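PDB 5HW2: adenylosuccinate lyase from Francisella tularensis subsp. tularensis, which probably catalyses the release of fumarate from adenylosuccinate to give AMP, and the matching fumarate-forming cleavage of SAICAR to AICAR in purine biosynthesis. Local coordinates for residues 209-214 / 298-303; 94-99 / 177-182; 115-120 / 163-168; 122-127 / 329-334. All coordinates share one frame; numbering follows the deposited sequence.

Contact 1. Residues 209-214 / 298-303; sequences VSTQVI and WHERDI. With K (potassium ion), chain M.
The R301 guanidinium has V213 on one face: CG1 lies 3.4 Å above the plane and over its centre, with R301 CZ the closest atom. The Q212 amide comes to an edge instead, OE1 near the guanidinium plane, and the two flat groups stand 79° apart. OE1 meets the aliphatic arm, 3.0 Å from R301 CD, while its hydrogen-bond partner is S140 of the second subunit; Q212 NE2 turns to A183 O. A chi3 of -58° bends the arginine chain, which carries the guanidinium beneath V213. The loop 298-303 opens with a type II' beta turn from W298 to R301, and its E300 carbonyl is aimed at the other loop, accepting from Q212 N at 3.2 Å. Beside that bond, T211 OG1 is 2.7 Å from E300 O, and T211 CG2 approaches E300 OE2 to 3.7 Å. Both loops help build the active site, with succinate seen on Q212 and AMP on R301. Facing the potassium ion, T211 O and Q212 O bind at 2.8 and 2.7 Å, and residues of 94-99 and 177-182 complete the site. E300 OE1 pairs with K153 of the second subunit.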
loop_
_atom_site.group_PDB
_atom_site.type_symbol
_atom_site.label_atom_id
_atom_site.label_comp_id
_atom_site.label_asym_id
_atom_site.label_seq_id
_atom_site.Cartn_x
_atom_site.Cartn_y
_atom_site.Cartn_z
ATOM N N VAL C 209 -6.701 24.523 15.330
ATOM C CA VAL C 209 -5.305 24.924 15.199
ATOM C C VAL C 209 -4.884 24.639 13.766
ATOM O O VAL C 209 -4.786 23.473 13.363
ATOM C CB VAL C 209 -4.383 24.199 16.187
ATOM C CG1 VAL C 209 -2.935 24.573 15.917
ATOM C CG2 VAL C 209 -4.757 24.542 17.614
ATOM N N SER C 210 -4.641 25.694 12.997
ATOM C CA SER C 210 -4.196 25.578 11.618
ATOM C C SER C 210 -2.885 26.328 11.449
ATOM O O SER C 210 -2.681 27.385 12.053
ATOM C CB SER C 210 -5.242 26.132 10.645
ATOM O OG SER C 210 -5.421 27.527 10.829
ATOM N N THR C 211 -1.991 25.766 10.638
ATOM C CA THR C 211 -0.792 26.478 10.221
ATOM C C THR C 211 -1.128 27.308 8.991
ATOM O O THR C 211 -2.149 28.003 8.973
ATOM C CB THR C 211 0.351 25.505 9.931
ATOM O OG1 THR C 211 -0.046 24.594 8.897
ATOM C CG2 THR C 211 0.713 24.719 11.182
ATOM N N GLN C 212 -0.291 27.242 7.952
ATOM C CA GLN C 212 -0.691 27.837 6.684
ATOM C C GLN C 212 -1.879 27.094 6.087
ATOM O O GLN C 212 -2.741 27.713 5.452
ATOM C CB GLN C 212 0.484 27.868 5.696
ATOM C CG GLN C 212 0.167 28.635 4.401
ATOM C CD GLN C 212 1.386 29.292 3.761
ATOM O OE1 GLN C 212 1.947 28.786 2.787
ATOM N NE2 GLN C 212 1.801 30.420 4.314
ATOM N N VAL C 213 -1.964 25.784 6.309
ATOM C CA VAL C 213 -3.016 24.954 5.743
ATOM C C VAL C 213 -3.804 24.296 6.873
ATOM O O VAL C 213 -3.391 24.285 8.033
ATOM C CB VAL C 213 -2.460 23.887 4.782
ATOM C CG1 VAL C 213 -1.717 24.542 3.634
ATOM C CG2 VAL C 213 -1.555 22.926 5.531
ATOM N N ILE C 214 -4.955 23.742 6.508
ATOM C CA ILE C 214 -5.790 22.957 7.412
ATOM C C ILE C 214 -5.149 21.583 7.572
ATOM O O ILE C 214 -4.585 21.056 6.601
ATOM C CB ILE C 214 -7.232 22.868 6.880
ATOM C CG1 ILE C 214 -7.999 24.152 7.205
ATOM C CG2 ILE C 214 -7.962 21.641 7.416
ATOM C CD1 ILE C 214 -9.433 24.142 6.725
ATOM N N TRP C 298 5.907 19.499 6.065
ATOM C CA TRP C 298 7.057 20.097 6.733
ATOM C C TRP C 298 6.669 21.418 7.384
ATOM O O TRP C 298 6.162 22.323 6.712
ATOM C CB TRP C 298 8.198 20.311 5.741
ATOM C CG TRP C 298 8.860 19.050 5.274
ATOM C CD1 TRP C 298 8.381 17.777 5.385
ATOM C CD2 TRP C 298 10.134 18.944 4.629
ATOM N NE1 TRP C 298 9.275 16.886 4.843
ATOM C CE2 TRP C 298 10.362 17.577 4.374
ATOM C CE3 TRP C 298 11.107 19.872 4.245
ATOM C CZ2 TRP C 298 11.518 17.117 3.750
ATOM C CZ3 TRP C 298 12.254 19.414 3.625
ATOM C CH2 TRP C 298 12.448 18.050 3.382
ATOM N N HIS C 299 6.921 21.529 8.690
ATOM C CA HIS C 299 6.707 22.762 9.440
ATOM C C HIS C 299 5.314 23.337 9.213
ATOM O O HIS C 299 4.311 22.651 9.428
ATOM C CB HIS C 299 7.780 23.791 9.078
ATOM C CG HIS C 299 9.084 23.572 9.781
ATOM N ND1 HIS C 299 9.159 23.153 11.092
ATOM C CD2 HIS C 299 10.362 23.705 9.355
ATOM C CE1 HIS C 299 10.428 23.044 11.445
ATOM N NE2 HIS C 299 11.178 23.373 10.408
ATOM N N GLU C 300 5.239 24.592 8.769
ATOM C CA GLU C 300 3.943 25.244 8.638
ATOM C C GLU C 300 3.235 24.915 7.331
ATOM O O GLU C 300 2.027 25.158 7.235
ATOM C CB GLU C 300 4.096 26.756 8.785
ATOM C CG GLU C 300 3.756 27.256 10.168
ATOM C CD GLU C 300 4.597 26.642 11.217
ATOM O OE1 GLU C 300 5.738 26.965 11.296
ATOM O OE2 GLU C 300 4.123 25.833 11.965
ATOM N N ARG C 301 3.949 24.384 6.335
ATOM C CA ARG C 301 3.342 23.791 5.143
ATOM C C ARG C 301 4.429 23.388 4.159
ATOM O O ARG C 301 5.553 23.899 4.195
ATOM C CB ARG C 301 2.386 24.732 4.408
ATOM C CG ARG C 301 3.060 25.449 3.250
ATOM C CD ARG C 301 2.084 25.836 2.177
ATOM N NE ARG C 301 1.337 24.717 1.614
ATOM C CZ ARG C 301 0.251 24.893 0.874
ATOM N NH1 ARG C 301 -0.179 26.126 0.655
ATOM N NH2 ARG C 301 -0.412 23.864 0.371
ATOM N N ASP C 302 4.061 22.475 3.264
ATOM C CA ASP C 302 4.704 22.318 1.969
ATOM C C ASP C 302 3.623 21.914 0.976
ATOM O O ASP C 302 2.575 21.385 1.357
ATOM C CB ASP C 302 5.857 21.305 2.007
ATOM C CG ASP C 302 5.432 19.946 2.524
ATOM O OD1 ASP C 302 4.807 19.186 1.759
ATOM O OD2 ASP C 302 5.740 19.630 3.691
ATOM N N ILE C 303 3.871 22.185 -0.305
ATOM C CA ILE C 303 2.828 22.043 -1.317
ATOM C C ILE C 303 2.866 20.646 -1.931
ATOM O O ILE C 303 2.215 20.382 -2.950
ATOM C CB ILE C 303 2.956 23.147 -2.387
ATOM C CG1 ILE C 303 1.613 23.392 -3.082
ATOM C CG2 ILE C 303 4.049 22.818 -3.398
ATOM C CD1 ILE C 303 1.670 24.442 -4.172
HETATM K K K M . -3.311 29.787 7.103
#

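Contact 2. Residues 94-99 / 177-182; sequences SSDIID and TVQFSG. With K (potassium ion), chain M; FUM (fumaric acid), chain N.
The side chain of D96 runs from helix 94-130 into the loop 177-182. Its CB lies 3.8 Å from Q179 O, and CG rests 3.5 Å from F180 CA. At the tip the two oxygens divide the work. OD1 accepts from S181 N at 3.1 Å with an N-H...O angle of 160°, met on the syn side but 33° out of the carboxylate plane; OD2 takes G182 N at 3.1 Å on its syn lone pair, with a second, weak bond from S181 N. Two successive backbone N-H groups therefore fix the rotation of the carboxylate, whose plane stands 77° from the Q179 amide. In the fumarase/aspartase superfamily the long helices form a central bundle with the active sites near its ends; here helix 94-130 carries S94, seen to bind fumarate and succinate, and D96 two residues on joins a potassium site. D96 OD1 is a distant ligand of the ion at 3.4 Å. S181 OG and G182 O both bind at 2.7 Å, T211 O and Q212 O come from another loop, and Q179 OE1 also coordinates, while taking a hydrogen bond from S210 OG. Q179 NE2 bonds weakly to S95 O and probably also to Q212 O. F180 leans its ring obliquely by D96 O, against V26 and I30 of helix 16-33 and A198 of helix 192-202.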
loop_
_atom_site.group_PDB
_atom_site.type_symbol
_atom_site.label_atom_id
_atom_site.label_comp_id
_atom_site.label_asym_id
_atom_site.label_seq_id
_atom_site.Cartn_x
_atom_site.Cartn_y
_atom_site.Cartn_z
ATOM N N SER C 94 -2.921 32.436 0.706
ATOM C CA SER C 94 -3.464 31.681 -0.419
ATOM C C SER C 94 -4.177 30.421 0.054
ATOM O O SER C 94 -5.254 30.081 -0.448
ATOM C CB SER C 94 -2.350 31.328 -1.405
ATOM O OG SER C 94 -1.785 32.495 -1.976
ATOM N N SER C 95 -3.598 29.724 1.034
ATOM C CA SER C 95 -4.192 28.482 1.515
ATOM C C SER C 95 -5.461 28.717 2.324
ATOM O O SER C 95 -6.242 27.779 2.511
ATOM C CB SER C 95 -3.173 27.708 2.347
ATOM O OG SER C 95 -1.966 27.533 1.626
ATOM N N ASP C 96 -5.682 29.940 2.815
ATOM C CA ASP C 96 -6.969 30.261 3.419
ATOM C C ASP C 96 -8.094 30.149 2.402
ATOM O O ASP C 96 -9.227 29.808 2.759
ATOM C CB ASP C 96 -6.944 31.669 4.019
ATOM C CG ASP C 96 -6.277 31.716 5.379
ATOM O OD1 ASP C 96 -6.378 30.724 6.131
ATOM O OD2 ASP C 96 -5.656 32.750 5.701
ATOM N N ILE C 97 -7.798 30.423 1.132
ATOM C CA ILE C 97 -8.818 30.361 0.094
ATOM C C ILE C 97 -8.973 28.940 -0.429
ATOM O O ILE C 97 -10.094 28.456 -0.614
ATOM C CB ILE C 97 -8.475 31.348 -1.035
ATOM C CG1 ILE C 97 -8.193 32.739 -0.460
ATOM C CG2 ILE C 97 -9.599 31.405 -2.059
ATOM C CD1 ILE C 97 -9.345 33.322 0.332
ATOM N N ILE C 98 -7.856 28.248 -0.665
ATOM C CA ILE C 98 -7.905 26.924 -1.279
ATOM C C ILE C 98 -8.585 25.927 -0.350
ATOM O O ILE C 98 -9.574 25.281 -0.717
ATOM C CB ILE C 98 -6.491 26.448 -1.653
ATOM C CG1 ILE C 98 -5.702 27.573 -2.316
ATOM C CG2 ILE C 98 -6.565 25.238 -2.568
ATOM C CD1 ILE C 98 -4.237 27.252 -2.504
ATOM N N ASP C 99 -8.056 25.785 0.867
ATOM C CA ASP C 99 -8.540 24.725 1.745
ATOM C C ASP C 99 -9.961 24.996 2.222
ATOM O O ASP C 99 -10.755 24.062 2.381
ATOM C CB ASP C 99 -7.592 24.559 2.929
ATOM C CG ASP C 99 -6.178 24.471 2.529
ATOM O OD1 ASP C 99 -5.485 23.699 3.073
ATOM O OD2 ASP C 99 -5.758 25.176 1.673
ATOM N N THR C 177 -13.501 21.588 8.023
ATOM C CA THR C 177 -13.398 22.900 8.642
ATOM C C THR C 177 -13.107 23.937 7.566
ATOM O O THR C 177 -13.000 23.623 6.377
ATOM C CB THR C 177 -12.303 22.934 9.717
ATOM O OG1 THR C 177 -11.082 22.419 9.170
ATOM C CG2 THR C 177 -12.709 22.112 10.933
ATOM N N VAL C 178 -12.991 25.192 7.999
ATOM C CA VAL C 178 -12.486 26.285 7.179
ATOM C C VAL C 178 -11.509 27.084 8.033
ATOM O O VAL C 178 -11.451 26.930 9.254
ATOM C CB VAL C 178 -13.609 27.195 6.641
ATOM C CG1 VAL C 178 -14.430 26.464 5.586
ATOM C CG2 VAL C 178 -14.494 27.669 7.780
ATOM N N GLN C 179 -10.733 27.943 7.379
ATOM C CA GLN C 179 -9.724 28.706 8.097
ATOM C C GLN C 179 -9.503 30.050 7.423
ATOM O O GLN C 179 -9.654 30.191 6.206
ATOM C CB GLN C 179 -8.395 27.948 8.179
ATOM C CG GLN C 179 -7.722 27.745 6.835
ATOM C CD GLN C 179 -6.211 27.763 6.928
ATOM O OE1 GLN C 179 -5.644 28.130 7.956
ATOM N NE2 GLN C 179 -5.548 27.370 5.846
ATOM N N PHE C 180 -9.146 31.044 8.246
ATOM C CA PHE C 180 -8.654 32.355 7.820
ATOM C C PHE C 180 -7.663 32.795 8.902
ATOM O O PHE C 180 -7.974 33.591 9.792
ATOM C CB PHE C 180 -9.771 33.382 7.634
ATOM C CG PHE C 180 -10.878 32.926 6.725
ATOM C CD1 PHE C 180 -10.726 32.964 5.347
ATOM C CD2 PHE C 180 -12.079 32.476 7.250
ATOM C CE1 PHE C 180 -11.748 32.549 4.510
ATOM C CE2 PHE C 180 -13.104 32.061 6.420
ATOM C CZ PHE C 180 -12.939 32.098 5.047
ATOM N N SER C 181 -6.446 32.253 8.829
ATOM C CA SER C 181 -5.471 32.418 9.898
ATOM C C SER C 181 -4.201 33.149 9.484
ATOM O O SER C 181 -3.314 33.333 10.326
ATOM C CB SER C 181 -5.098 31.049 10.486
ATOM O OG SER C 181 -4.338 30.286 9.569
ATOM N N GLY C 182 -4.082 33.578 8.235
ATOM C CA GLY C 182 -2.898 34.298 7.810
ATOM C C GLY C 182 -1.813 33.369 7.300
ATOM O O GLY C 182 -2.048 32.198 6.994
HETATM K K K M . -3.311 29.787 7.103
HETATM O OXT FUM N . 0.250 35.115 -0.252
HETATM C C FUM N . 0.118 33.893 -0.034
HETATM O O FUM N . -0.877 33.428 0.553
HETATM C C4 FUM N . 1.177 32.965 -0.456
HETATM C C5 FUM N . 2.422 33.159 -0.041
HETATM C C6 FUM N . 3.469 32.221 -0.475
HETATM O O7 FUM N . 4.338 31.863 0.348
HETATM O O8 FUM N . 3.461 31.823 -1.660
#

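Contact 3. Residues 115-120 / 163-168; sequences KDLEAL and RRLKDL
L117 supplies the tight part of this contact, and a single methyl does most of the work. Its CD2 stands 3.7 Å from L165 CA, and also reaches L165 CB at 3.9 Å. The same methyl meets L168 CD1 at 3.7 Å, the two leucine side chains crossing at a slant. A chi1 of -177° sets L117 CG anti to the backbone N, and the branch sends CD2 to the opposing helix. The looser side is at E118: its side chain crosses that of L165 at about a right angle, E118 CG 3.8 Å from L165 CD1, and its carboxylate runs on past to a long, weak ion pair with K169. K115 and K166 point away from the interface into solvent. The interaction is thus apolar and modest, burying 201 Å² between two nearly antiparallel helix segments whose axes approach to 10.2 Å at 157°. R164 NH2 forms a salt bridge with D167 OD2 at 3.1 Å, and NH1 with D217 of the second subunit. Within the elongated helical bundle of this superfamily, L117 continues onto L324 of helix 304-333, and L168 onto L222 and I225 of helix 217-244, so that the pair of helices 94-130 and 151-173 is joined to two further long helices.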
loop_
_atom_site.group_PDB
_atom_site.type_symbol
_atom_site.label_atom_id
_atom_site.label_comp_id
_atom_site.label_asym_id
_atom_site.label_seq_id
_atom_site.Cartn_x
_atom_site.Cartn_y
_atom_site.Cartn_z
ATOM N N LYS C 115 -26.017 9.968 -0.585
ATOM C CA LYS C 115 -27.275 9.606 -1.230
ATOM C C LYS C 115 -27.132 8.321 -2.038
ATOM O O LYS C 115 -28.047 7.489 -2.061
ATOM C CB LYS C 115 -27.756 10.756 -2.116
ATOM C CG LYS C 115 -29.250 10.746 -2.394
ATOM C CD LYS C 115 -29.687 12.032 -3.078
ATOM C CE LYS C 115 -31.190 12.059 -3.309
ATOM N NZ LYS C 115 -31.638 10.947 -4.188
ATOM N N ASP C 116 -25.987 8.135 -2.699
ATOM C CA ASP C 116 -25.767 6.908 -3.457
ATOM C C ASP C 116 -25.480 5.724 -2.544
ATOM O O ASP C 116 -25.756 4.577 -2.914
ATOM C CB ASP C 116 -24.627 7.104 -4.456
ATOM C CG ASP C 116 -25.007 8.027 -5.598
ATOM O OD1 ASP C 116 -26.180 7.993 -6.024
ATOM O OD2 ASP C 116 -24.136 8.790 -6.066
ATOM N N LEU C 117 -24.926 5.973 -1.356
ATOM C CA LEU C 117 -24.717 4.890 -0.402
ATOM C C LEU C 117 -26.020 4.497 0.282
ATOM O O LEU C 117 -26.249 3.313 0.554
ATOM C CB LEU C 117 -23.666 5.290 0.632
ATOM C CG LEU C 117 -23.281 4.219 1.653
ATOM C CD1 LEU C 117 -22.903 2.930 0.951
ATOM C CD2 LEU C 117 -22.139 4.704 2.525
ATOM N N GLU C 118 -26.882 5.475 0.570
ATOM C CA GLU C 118 -28.213 5.160 1.077
ATOM C C GLU C 118 -29.007 4.357 0.058
ATOM O O GLU C 118 -29.771 3.455 0.422
ATOM C CB GLU C 118 -28.960 6.444 1.436
ATOM C CG GLU C 118 -28.392 7.200 2.618
ATOM C CD GLU C 118 -28.967 8.597 2.735
ATOM O OE1 GLU C 118 -29.598 9.060 1.762
ATOM O OE2 GLU C 118 -28.791 9.230 3.797
ATOM N N ALA C 119 -28.839 4.674 -1.228
ATOM C CA ALA C 119 -29.568 3.962 -2.270
ATOM C C ALA C 119 -29.127 2.507 -2.357
ATOM O O ALA C 119 -29.948 1.618 -2.613
ATOM C CB ALA C 119 -29.377 4.665 -3.613
ATOM N N LEU C 120 -27.836 2.242 -2.146
ATOM C CA LEU C 120 -27.356 0.864 -2.174
ATOM C C LEU C 120 -27.891 0.072 -0.988
ATOM O O LEU C 120 -28.206 -1.116 -1.121
ATOM C CB LEU C 120 -25.828 0.838 -2.191
ATOM C CG LEU C 120 -25.192 -0.548 -2.313
ATOM C CD1 LEU C 120 -25.676 -1.255 -3.572
ATOM C CD2 LEU C 120 -23.676 -0.442 -2.302
ATOM N N ARG C 163 -22.855 0.488 8.263
ATOM C CA ARG C 163 -21.826 0.928 9.198
ATOM C C ARG C 163 -21.010 2.070 8.605
ATOM O O ARG C 163 -20.779 3.091 9.263
ATOM C CB ARG C 163 -20.919 -0.244 9.582
ATOM C CG ARG C 163 -21.573 -1.291 10.424
ATOM C CD ARG C 163 -20.573 -2.305 10.967
ATOM N NE ARG C 163 -20.143 -3.243 9.996
ATOM C CZ ARG C 163 -20.768 -4.326 9.713
ATOM N NH1 ARG C 163 -21.860 -4.611 10.323
ATOM N NH2 ARG C 163 -20.306 -5.124 8.819
ATOM N N ARG C 164 -20.583 1.930 7.348
ATOM C CA ARG C 164 -19.861 3.009 6.685
ATOM C C ARG C 164 -20.761 4.210 6.434
ATOM O O ARG C 164 -20.275 5.345 6.377
ATOM C CB ARG C 164 -19.270 2.507 5.370
ATOM C CG ARG C 164 -18.622 1.133 5.456
ATOM C CD ARG C 164 -17.240 1.180 6.095
ATOM N NE ARG C 164 -17.277 1.331 7.547
ATOM C CZ ARG C 164 -17.434 0.327 8.404
ATOM N NH1 ARG C 164 -17.578 -0.913 7.959
ATOM N NH2 ARG C 164 -17.454 0.562 9.707
ATOM N N LEU C 165 -22.067 3.980 6.276
ATOM C CA LEU C 165 -22.994 5.087 6.077
ATOM C C LEU C 165 -23.047 5.984 7.305
ATOM O O LEU C 165 -23.029 7.214 7.187
ATOM C CB LEU C 165 -24.388 4.554 5.741
ATOM C CG LEU C 165 -25.505 5.595 5.667
ATOM C CD1 LEU C 165 -25.230 6.601 4.558
ATOM C CD2 LEU C 165 -26.859 4.928 5.473
ATOM N N LYS C 166 -23.112 5.387 8.497
ATOM C CA LYS C 166 -23.137 6.194 9.711
ATOM C C LYS C 166 -21.800 6.887 9.935
ATOM O O LYS C 166 -21.760 8.035 10.393
ATOM C CB LYS C 166 -23.508 5.332 10.916
ATOM C CG LYS C 166 -23.889 6.143 12.144
ATOM C CD LYS C 166 -24.150 5.258 13.348
ATOM C CE LYS C 166 -24.584 6.088 14.547
ATOM N NZ LYS C 166 -23.636 7.201 14.825
ATOM N N ASP C 167 -20.694 6.209 9.614
ATOM C CA ASP C 167 -19.382 6.844 9.707
ATOM C C ASP C 167 -19.296 8.060 8.795
ATOM O O ASP C 167 -18.730 9.092 9.175
ATOM C CB ASP C 167 -18.281 5.837 9.365
ATOM C CG ASP C 167 -18.121 4.760 10.422
ATOM O OD1 ASP C 167 -18.397 5.043 11.608
ATOM O OD2 ASP C 167 -17.712 3.633 10.068
ATOM N N LEU C 168 -19.847 7.957 7.583
ATOM C CA LEU C 168 -19.911 9.116 6.698
ATOM C C LEU C 168 -20.767 10.218 7.307
ATOM O O LEU C 168 -20.385 11.393 7.303
ATOM C CB LEU C 168 -20.455 8.711 5.329
ATOM C CG LEU C 168 -19.484 8.021 4.371
ATOM C CD1 LEU C 168 -20.165 7.759 3.037
ATOM C CD2 LEU C 168 -18.231 8.863 4.184
#

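Contact 4. Residues 122-127 / 329-334; sequences DSLLTK and NTIDNL
S123 meets D332 where two long helices of the central bundle, 94-130 and 304-333, run side by side; their short segments are nearly parallel, 18° apart, with axes 9.3 Å from each other. S123 OG donates to D332 OD1 at 2.9 Å, on the syn side and 17° out of the carboxylate plane. One water bridges the helices, donating to S123 O and, at 3.0 Å from its oxygen, to D332 OD1, so this carboxylate oxygen takes two donors; D332 OD2 pairs with K328. The next residue, L124, begins by pointing away from the partner helix, yet its CD2 comes to 3.9 Å from I331 CG1. The two side chains lie at a slant to one another, and L236 of helix 217-244 packs against both. T126 keeps to its own helix, OG1 donating to D122 O one turn back at 2.7 Å. K127 then turns to the end of helix 304-333. Bends at chi2 (-56°) and chi4 bring its chain past I331, running in the opposite direction, with CG 3.9 Å from I331 CG2. The buried ammonium meets carbonyls at the C-terminal end of the neighbouring helix and just beyond, where the helix dipole would probably favour its positive charge. NZ bonds weakly to D332 O, and its modelled approach to I331 O is too short to be trusted. The clearest bond is to L334, whose carbonyl oxygen receives K127 NZ at 2.8 Å in the carbonyl plane, on a lone pair.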
loop_
_atom_site.group_PDB
_atom_site.type_symbol
_atom_site.label_atom_id
_atom_site.label_comp_id
_atom_site.label_asym_id
_atom_site.label_seq_id
_atom_site.Cartn_x
_atom_site.Cartn_y
_atom_site.Cartn_z
ATOM N N ASP C 122 -30.765 0.532 0.318
ATOM C CA ASP C 122 -32.160 0.237 0.008
ATOM C C ASP C 122 -32.276 -0.976 -0.906
ATOM O O ASP C 122 -33.173 -1.808 -0.730
ATOM C CB ASP C 122 -32.824 1.457 -0.626
ATOM C CG ASP C 122 -32.752 2.687 0.259
ATOM O OD1 ASP C 122 -32.603 2.527 1.489
ATOM O OD2 ASP C 122 -32.844 3.813 -0.273
ATOM N N SER C 123 -31.377 -1.096 -1.883
ATOM C CA SER C 123 -31.431 -2.232 -2.797
ATOM C C SER C 123 -31.026 -3.524 -2.099
ATOM O O SER C 123 -31.646 -4.571 -2.316
ATOM C CB SER C 123 -30.539 -1.972 -4.009
ATOM O OG SER C 123 -31.044 -0.898 -4.781
ATOM N N LEU C 124 -29.988 -3.471 -1.262
ATOM C CA LEU C 124 -29.558 -4.667 -0.545
ATOM C C LEU C 124 -30.643 -5.159 0.403
ATOM O O LEU C 124 -30.891 -6.365 0.502
ATOM C CB LEU C 124 -28.263 -4.388 0.216
ATOM C CG LEU C 124 -27.019 -4.171 -0.646
ATOM C CD1 LEU C 124 -25.826 -3.806 0.222
ATOM C CD2 LEU C 124 -26.722 -5.411 -1.472
ATOM N N LEU C 125 -31.304 -4.237 1.106
ATOM C CA LEU C 125 -32.401 -4.622 1.983
ATOM C C LEU C 125 -33.616 -5.103 1.202
ATOM O O LEU C 125 -34.438 -5.843 1.751
ATOM C CB LEU C 125 -32.778 -3.449 2.891
ATOM C CG LEU C 125 -33.682 -3.749 4.089
ATOM C CD1 LEU C 125 -33.201 -4.987 4.825
ATOM C CD2 LEU C 125 -33.714 -2.560 5.031
ATOM N N THR C 126 -33.741 -4.711 -0.068
ATOM C CA THR C 126 -34.828 -5.219 -0.897
ATOM C C THR C 126 -34.578 -6.668 -1.298
ATOM O O THR C 126 -35.455 -7.526 -1.145
ATOM C CB THR C 126 -35.004 -4.338 -2.134
ATOM O OG1 THR C 126 -35.394 -3.018 -1.733
ATOM C CG2 THR C 126 -36.066 -4.920 -3.058
ATOM N N LYS C 127 -33.382 -6.962 -1.814
ATOM C CA LYS C 127 -33.051 -8.337 -2.167
ATOM C C LYS C 127 -32.940 -9.236 -0.943
ATOM O O LYS C 127 -33.099 -10.455 -1.069
ATOM C CB LYS C 127 -31.749 -8.384 -2.969
ATOM C CG LYS C 127 -31.896 -7.922 -4.409
ATOM C CD LYS C 127 -32.958 -8.735 -5.131
ATOM C CE LYS C 127 -33.184 -8.229 -6.546
ATOM N NZ LYS C 127 -31.973 -8.401 -7.395
ATOM N N ASN C 329 -27.475 -0.846 -9.528
ATOM C CA ASN C 329 -28.120 -1.341 -10.739
ATOM C C ASN C 329 -27.912 -2.839 -10.912
ATOM O O ASN C 329 -28.788 -3.530 -11.441
ATOM C CB ASN C 329 -27.589 -0.594 -11.963
ATOM C CG ASN C 329 -27.831 0.899 -11.885
ATOM O OD1 ASN C 329 -28.818 1.352 -11.305
ATOM N ND2 ASN C 329 -26.926 1.675 -12.471
ATOM N N THR C 330 -26.761 -3.356 -10.476
ATOM C CA THR C 330 -26.500 -4.786 -10.583
ATOM C C THR C 330 -27.274 -5.577 -9.534
ATOM O O THR C 330 -27.801 -6.653 -9.833
ATOM C CB THR C 330 -24.998 -5.054 -10.463
ATOM O OG1 THR C 330 -24.306 -4.367 -11.513
ATOM C CG2 THR C 330 -24.706 -6.544 -10.566
ATOM N N ILE C 331 -27.364 -5.058 -8.306
ATOM C CA ILE C 331 -28.102 -5.756 -7.254
ATOM C C ILE C 331 -29.580 -5.860 -7.614
ATOM O O ILE C 331 -30.224 -6.886 -7.366
ATOM C CB ILE C 331 -27.894 -5.054 -5.898
ATOM C CG1 ILE C 331 -26.464 -5.273 -5.399
ATOM C CG2 ILE C 331 -28.889 -5.558 -4.863
ATOM C CD1 ILE C 331 -26.115 -6.726 -5.169
ATOM N N ASP C 332 -30.137 -4.807 -8.216
ATOM C CA ASP C 332 -31.548 -4.830 -8.589
ATOM C C ASP C 332 -31.799 -5.791 -9.744
ATOM O O ASP C 332 -32.743 -6.588 -9.707
ATOM C CB ASP C 332 -32.018 -3.421 -8.950
ATOM C CG ASP C 332 -31.933 -2.458 -7.782
ATOM O OD1 ASP C 332 -32.151 -2.897 -6.632
ATOM O OD2 ASP C 332 -31.648 -1.264 -8.013
ATOM N N ASN C 333 -30.963 -5.735 -10.777
ATOM C CA ASN C 333 -31.159 -6.535 -11.978
ATOM C C ASN C 333 -30.544 -7.924 -11.883
ATOM O O ASN C 333 -30.709 -8.723 -12.811
ATOM C CB ASN C 333 -30.595 -5.799 -13.196
ATOM C CG ASN C 333 -31.377 -4.546 -13.523
ATOM O OD1 ASN C 333 -32.598 -4.508 -13.379
ATOM N ND2 ASN C 333 -30.675 -3.506 -13.961
ATOM N N LEU C 334 -29.835 -8.231 -10.800
ATOM C CA LEU C 334 -29.384 -9.596 -10.573
ATOM C C LEU C 334 -30.593 -10.489 -10.337
ATOM O O LEU C 334 -31.444 -10.187 -9.495
ATOM C CB LEU C 334 -28.438 -9.660 -9.376
ATOM C CG LEU C 334 -27.705 -10.983 -9.161
ATOM C CD1 LEU C 334 -26.551 -11.118 -10.142
ATOM C CD2 LEU C 334 -27.218 -11.102 -7.726
HETATM O O HOH W 1 -33.156 -4.974 -4.789
#

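From the N terminus, helix 94-130 opens three contacts in turn: contact 2 at 94-99, contact 3 at 115-120 and contact 4 at 122-127. Contact 3 closes first, at helix 151-173, and so lies within the loop of contact 2, which closes at 177-182. Contact 4 stays open until 329-334, crossing both and enclosing contact 1, which joins 209-214 to 298-303. Contacts 1 and 2 follow each other in sequence but meet in space, their centres 10 Å apart around one potassium ion, and tie the active-site loops to the start of helix 94-130. Contacts 3 and 4 join its later turns to helices 151-173 and 304-333; the centre of contact 4 is 42 Å from that of contact 2.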